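Fiber protein (Duck adenovirus 1, PDB 6ITX) forms the trimeric fibre of the avian adenovirus capsid, whose C-terminal head domain, the part described here, probably attaches the virion to host-cell receptors. Local coordinates at residues A198-V212 against C249-A262. Numbering follows the deposited sequence.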
loop_
_atom_site.group_PDB
_atom_site.type_symbol
_atom_site.label_atom_id
_atom_site.label_comp_id
_atom_site.label_asym_id
_atom_site.label_seq_id
_atom_site.Cartn_x
_atom_site.Cartn_y
_atom_site.Cartn_z
ATOM N N ALA A 198 -9.307 -15.369 3.867
ATOM C CA ALA A 198 -8.991 -14.306 4.813
ATOM C C ALA A 198 -9.035 -14.829 6.250
ATOM O O ALA A 198 -9.930 -15.596 6.621
ATOM C CB ALA A 198 -9.951 -13.132 4.629
ATOM N N ASN A 199 -8.065 -14.395 7.061
ATOM C CA ASN A 199 -7.887 -14.935 8.409
ATOM C C ASN A 199 -9.195 -14.965 9.189
ATOM O O ASN A 199 -9.946 -13.989 9.202
ATOM C CB ASN A 199 -6.861 -14.107 9.181
ATOM C CG ASN A 199 -6.637 -14.636 10.596
ATOM O OD1 ASN A 199 -7.255 -14.177 11.571
ATOM N ND2 ASN A 199 -5.749 -15.614 10.711
ATOM N N ALA A 200 -9.453 -16.087 9.863
ATOM C CA ALA A 200 -10.730 -16.233 10.565
ATOM C C ALA A 200 -10.801 -15.350 11.811
ATOM O O ALA A 200 -11.807 -14.665 12.028
ATOM C CB ALA A 200 -10.987 -17.696 10.923
ATOM N N ILE A 201 -9.752 -15.342 12.641
ATOM C CA ILE A 201 -9.813 -14.543 13.865
ATOM C C ILE A 201 -9.965 -13.064 13.518
ATOM O O ILE A 201 -10.902 -12.393 13.961
ATOM C CB ILE A 201 -8.573 -14.774 14.744
ATOM C CG1 ILE A 201 -8.697 -16.039 15.600
ATOM C CG2 ILE A 201 -8.396 -13.618 15.699
ATOM C CD1 ILE A 201 -8.370 -17.276 14.896
ATOM N N SER A 202 -9.059 -12.539 12.695
ATOM C CA SER A 202 -8.986 -11.088 12.549
ATOM C C SER A 202 -10.110 -10.478 11.709
ATOM O O SER A 202 -10.281 -9.249 11.753
ATOM C CB SER A 202 -7.632 -10.713 11.968
ATOM O OG SER A 202 -6.631 -11.017 12.925
ATOM N N TYR A 203 -10.891 -11.280 10.977
ATOM C CA TYR A 203 -11.976 -10.747 10.168
ATOM C C TYR A 203 -13.353 -11.135 10.688
ATOM O O TYR A 203 -14.357 -10.791 10.048
ATOM C CB TYR A 203 -11.801 -11.187 8.713
ATOM C CG TYR A 203 -10.648 -10.490 8.037
ATOM C CD1 TYR A 203 -10.674 -9.119 7.838
ATOM C CD2 TYR A 203 -9.515 -11.186 7.634
ATOM C CE1 TYR A 203 -9.623 -8.461 7.233
ATOM C CE2 TYR A 203 -8.453 -10.528 7.020
ATOM C CZ TYR A 203 -8.515 -9.156 6.827
ATOM O OH TYR A 203 -7.473 -8.468 6.229
ATOM N N THR A 204 -13.423 -11.834 11.831
ATOM C CA THR A 204 -14.710 -12.274 12.369
ATOM C C THR A 204 -15.734 -11.151 12.344
ATOM O O THR A 204 -16.909 -11.372 12.021
ATOM C CB THR A 204 -14.582 -12.777 13.821
ATOM O OG1 THR A 204 -13.326 -13.420 14.030
ATOM C CG2 THR A 204 -15.695 -13.770 14.137
ATOM N N ASN A 205 -15.312 -9.937 12.688
ATOM C CA ASN A 205 -16.230 -8.817 12.760
ATOM C C ASN A 205 -15.931 -7.729 11.730
ATOM O O ASN A 205 -16.448 -6.615 11.853
ATOM C CB ASN A 205 -16.233 -8.272 14.183
ATOM C CG ASN A 205 -16.750 -9.298 15.178
ATOM O OD1 ASN A 205 -16.075 -9.660 16.133
ATOM N ND2 ASN A 205 -17.953 -9.796 14.929
ATOM N N ASN A 206 -15.137 -8.036 10.699
ATOM C CA ASN A 206 -14.857 -7.142 9.570
ATOM C C ASN A 206 -15.061 -7.884 8.257
ATOM O O ASN A 206 -14.189 -7.903 7.387
ATOM C CB ASN A 206 -13.428 -6.598 9.569
ATOM C CG ASN A 206 -13.049 -5.911 10.859
ATOM O OD1 ASN A 206 -12.405 -6.510 11.712
ATOM N ND2 ASN A 206 -13.406 -4.636 10.990
ATOM N N ARG A 207 -16.199 -8.546 8.105
ATOM C CA ARG A 207 -16.497 -9.246 6.869
ATOM C C ARG A 207 -17.975 -9.085 6.573
ATOM O O ARG A 207 -18.804 -9.149 7.481
ATOM C CB ARG A 207 -16.139 -10.735 6.959
ATOM C CG ARG A 207 -16.769 -11.390 8.173
ATOM C CD ARG A 207 -16.622 -12.890 8.224
ATOM N NE ARG A 207 -17.181 -13.369 9.486
ATOM C CZ ARG A 207 -17.285 -14.641 9.854
ATOM N NH1 ARG A 207 -17.821 -14.915 11.037
ATOM N NH2 ARG A 207 -16.866 -15.632 9.062
ATOM N N VAL A 208 -18.300 -8.891 5.317
ATOM C CA VAL A 208 -19.679 -8.661 4.919
ATOM C C VAL A 208 -20.302 -9.986 4.476
ATOM O O VAL A 208 -19.645 -10.828 3.851
ATOM C CB VAL A 208 -19.732 -7.599 3.809
ATOM C CG1 VAL A 208 -18.866 -8.018 2.623
ATOM C CG2 VAL A 208 -21.154 -7.308 3.395
ATOM N N ASN A 209 -21.563 -10.195 4.857
ATOM C CA ASN A 209 -22.377 -11.282 4.330
ATOM C C ASN A 209 -22.950 -10.851 2.982
ATOM O O ASN A 209 -23.507 -9.753 2.872
ATOM C CB ASN A 209 -23.503 -11.599 5.319
ATOM C CG ASN A 209 -24.005 -13.031 5.215
ATOM O OD1 ASN A 209 -23.454 -13.850 4.476
ATOM N ND2 ASN A 209 -25.048 -13.347 5.984
ATOM N N LEU A 210 -22.814 -11.690 1.959
ATOM C CA LEU A 210 -23.285 -11.354 0.615
ATOM C C LEU A 210 -24.468 -12.221 0.205
ATOM O O LEU A 210 -24.525 -13.414 0.520
ATOM C CB LEU A 210 -22.184 -11.518 -0.435
ATOM C CG LEU A 210 -20.900 -10.713 -0.276
ATOM C CD1 LEU A 210 -20.008 -10.996 -1.471
ATOM C CD2 LEU A 210 -21.160 -9.201 -0.115
ATOM N N ALA A 211 -25.391 -11.620 -0.536
ATOM C CA ALA A 211 -26.467 -12.387 -1.142
ATOM C C ALA A 211 -25.904 -13.329 -2.208
ATOM O O ALA A 211 -24.849 -13.080 -2.804
ATOM C CB ALA A 211 -27.517 -11.442 -1.740
ATOM N N VAL A 212 -26.625 -14.428 -2.456
ATOM C CA VAL A 212 -26.226 -15.350 -3.529
ATOM C C VAL A 212 -26.749 -14.932 -4.905
ATOM O O VAL A 212 -26.332 -15.513 -5.920
ATOM C CB VAL A 212 -26.667 -16.791 -3.202
ATOM C CG1 VAL A 212 -25.855 -17.774 -3.999
ATOM C CG2 VAL A 212 -26.457 -17.054 -1.723
ATOM N N CYS A 249 -12.426 -5.972 1.434
ATOM C CA CYS A 249 -13.128 -6.356 2.634
ATOM C C CYS A 249 -13.487 -7.823 2.491
ATOM O O CYS A 249 -14.156 -8.204 1.514
ATOM C CB CYS A 249 -14.390 -5.527 2.839
ATOM S SG CYS A 249 -15.286 -6.120 4.268
ATOM N N PRO A 250 -13.046 -8.676 3.412
ATOM C CA PRO A 250 -13.424 -10.086 3.334
ATOM C C PRO A 250 -14.936 -10.265 3.426
ATOM O O PRO A 250 -15.669 -9.406 3.918
ATOM C CB PRO A 250 -12.691 -10.706 4.527
ATOM C CG PRO A 250 -11.458 -9.867 4.622
ATOM C CD PRO A 250 -11.966 -8.463 4.386
ATOM N N CYS A 251 -15.403 -11.399 2.910
ATOM C CA CYS A 251 -16.833 -11.641 2.805
ATOM C C CYS A 251 -17.148 -13.113 3.023
ATOM O O CYS A 251 -16.280 -13.992 2.923
ATOM C CB CYS A 251 -17.359 -11.233 1.438
ATOM S SG CYS A 251 -16.499 -12.201 0.191
ATOM N N THR A 252 -18.422 -13.357 3.301
ATOM C CA THR A 252 -19.000 -14.684 3.402
ATOM C C THR A 252 -20.319 -14.687 2.646
ATOM O O THR A 252 -21.047 -13.685 2.635
ATOM C CB THR A 252 -19.205 -15.092 4.866
ATOM O OG1 THR A 252 -19.305 -16.515 4.931
ATOM C CG2 THR A 252 -20.470 -14.475 5.454
ATOM N N VAL A 253 -20.622 -15.795 1.991
ATOM C CA VAL A 253 -21.846 -15.867 1.203
ATOM C C VAL A 253 -22.879 -16.691 1.961
ATOM O O VAL A 253 -22.561 -17.742 2.533
ATOM C CB VAL A 253 -21.571 -16.429 -0.204
ATOM C CG1 VAL A 253 -22.722 -16.093 -1.140
ATOM C CG2 VAL A 253 -20.280 -15.838 -0.763
ATOM N N ASN A 254 -24.135 -16.223 1.912
ATOM C CA ASN A 254 -25.162 -16.609 2.880
ATOM C C ASN A 254 -25.267 -18.116 3.058
ATOM O O ASN A 254 -25.450 -18.596 4.187
ATOM C CB ASN A 254 -26.523 -16.028 2.455
ATOM C CG ASN A 254 -27.545 -16.015 3.592
ATOM O OD1 ASN A 254 -27.737 -17.022 4.289
ATOM N ND2 ASN A 254 -28.180 -14.861 3.804
ATOM N N THR A 255 -25.120 -18.881 1.972
ATOM C CA THR A 255 -25.478 -20.300 1.969
ATOM C C THR A 255 -24.307 -21.164 1.470
ATOM O O THR A 255 -24.420 -21.919 0.506
ATOM C CB THR A 255 -26.738 -20.473 1.130
ATOM O OG1 THR A 255 -26.657 -19.607 -0.010
ATOM C CG2 THR A 255 -27.989 -20.112 1.943
ATOM N N GLY A 256 -23.171 -21.079 2.165
ATOM C CA GLY A 256 -21.974 -21.791 1.777
ATOM C C GLY A 256 -21.853 -23.160 2.437
ATOM O O GLY A 256 -22.645 -23.561 3.290
ATOM N N ALA A 257 -20.809 -23.880 2.012
ATOM C CA ALA A 257 -20.515 -25.219 2.499
ATOM C C ALA A 257 -19.345 -25.269 3.473
ATOM O O ALA A 257 -19.133 -26.310 4.108
ATOM C CB ALA A 257 -20.226 -26.164 1.318
ATOM N N THR A 258 -18.581 -24.183 3.604
ATOM C CA THR A 258 -17.451 -24.145 4.523
ATOM C C THR A 258 -17.411 -22.803 5.254
ATOM O O THR A 258 -17.988 -21.805 4.813
ATOM C CB THR A 258 -16.114 -24.408 3.797
ATOM O OG1 THR A 258 -16.071 -23.675 2.564
ATOM C CG2 THR A 258 -15.932 -25.911 3.513
ATOM N N THR A 259 -16.717 -22.813 6.398
ATOM C CA THR A 259 -16.545 -21.704 7.340
ATOM C C THR A 259 -15.633 -20.566 6.810
ATOM O O THR A 259 -15.341 -19.627 7.564
ATOM C CB THR A 259 -15.978 -22.269 8.660
ATOM O OG1 THR A 259 -15.476 -21.209 9.489
ATOM C CG2 THR A 259 -14.852 -23.270 8.377
ATOM N N LEU A 260 -15.203 -20.619 5.546
ATOM C CA LEU A 260 -14.070 -19.836 5.072
ATOM C C LEU A 260 -14.485 -18.455 4.572
ATOM O O LEU A 260 -15.617 -18.244 4.124
ATOM C CB LEU A 260 -13.362 -20.572 3.941
ATOM C CG LEU A 260 -12.675 -21.878 4.300
ATOM C CD1 LEU A 260 -11.682 -22.232 3.202
ATOM C CD2 LEU A 260 -11.991 -21.750 5.659
ATOM N N ASN A 261 -13.529 -17.520 4.616
ATOM C CA ASN A 261 -13.740 -16.128 4.222
ATOM C C ASN A 261 -13.235 -15.914 2.800
ATOM O O ASN A 261 -12.065 -16.187 2.505
ATOM C CB ASN A 261 -13.005 -15.165 5.160
ATOM C CG ASN A 261 -13.571 -15.145 6.563
ATOM O OD1 ASN A 261 -14.763 -15.347 6.780
ATOM N ND2 ASN A 261 -12.710 -14.870 7.525
ATOM N N ALA A 262 -14.099 -15.400 1.929
ATOM C CA ALA A 262 -13.645 -14.960 0.622
ATOM C C ALA A 262 -13.281 -13.483 0.732
ATOM O O ALA A 262 -13.352 -12.900 1.816
ATOM C CB ALA A 262 -14.712 -15.228 -0.437
HETATM O O HOH W 1 -11.456 -17.915 6.450
HETATM O O HOH W 2 -13.994 -15.026 10.310
#
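A short parallel strand pair at the margin of the fibre head's beta-sheet joins Val208-Leu210 to Cys251-Val253, and the turns leading into it fold around Pro250 and Asn261. Val208 N donates to Pro250 O (3.0 Å), Thr252 N to Val208 O, Leu210 N to Thr252 O, and Asn254 N closes the ladder on Leu210 O. On one face the branched or apolar residues suit burial: Val208 CG1 lies 3.7 Å from Cys251 CB, Leu210 CD1 reaches the same carbon, and Val164 of strand 160-165 covers Leu210 and Cys251. Asn209 and Thr252 share the other, more exposed face.

The Pro250 side chain closes on its own backbone N, giving a compact CH-rich ring that can lie against an aromatic face. Pro250 CG sits 3.4 Å from the centroid of the Tyr203 ring, almost on the ring normal, a CH-pi contact over the face, while Ala198 CB, small enough to fit, meets Pro250 CG at 3.6 Å. Asn261 uses both ends of its amide. Asn261 ND2 donates to Ala198 O (3.0 Å) from above the carbonyl plane, and Asn261 OD1 accepts from Arg207 NH2 (3.1 Å) on a lone pair. Arg207, extended from CG to NE, reaches Asn261, its guanidinium plane standing 80° from the amide plane, and its NE holds Thr204 O. Ala198 N also donates to Asn261 O, and one water bridges Ala198 O to Asn261 N.

Asn199 N-caps the following turn by accepting from Ser202 N, and its side chain touches the bound glutamine; Ser202 O accepts a hydrogen bond from Gln140 NE2 of a neighbouring subunit. Bonded at both amide ends, Asn261 has its side-chain rotation fixed, tying Ala198, just ahead of the helical turn, to Arg207 before the edge strand; a second water links Asn261 ND2 to Ala200 O in the turn itself.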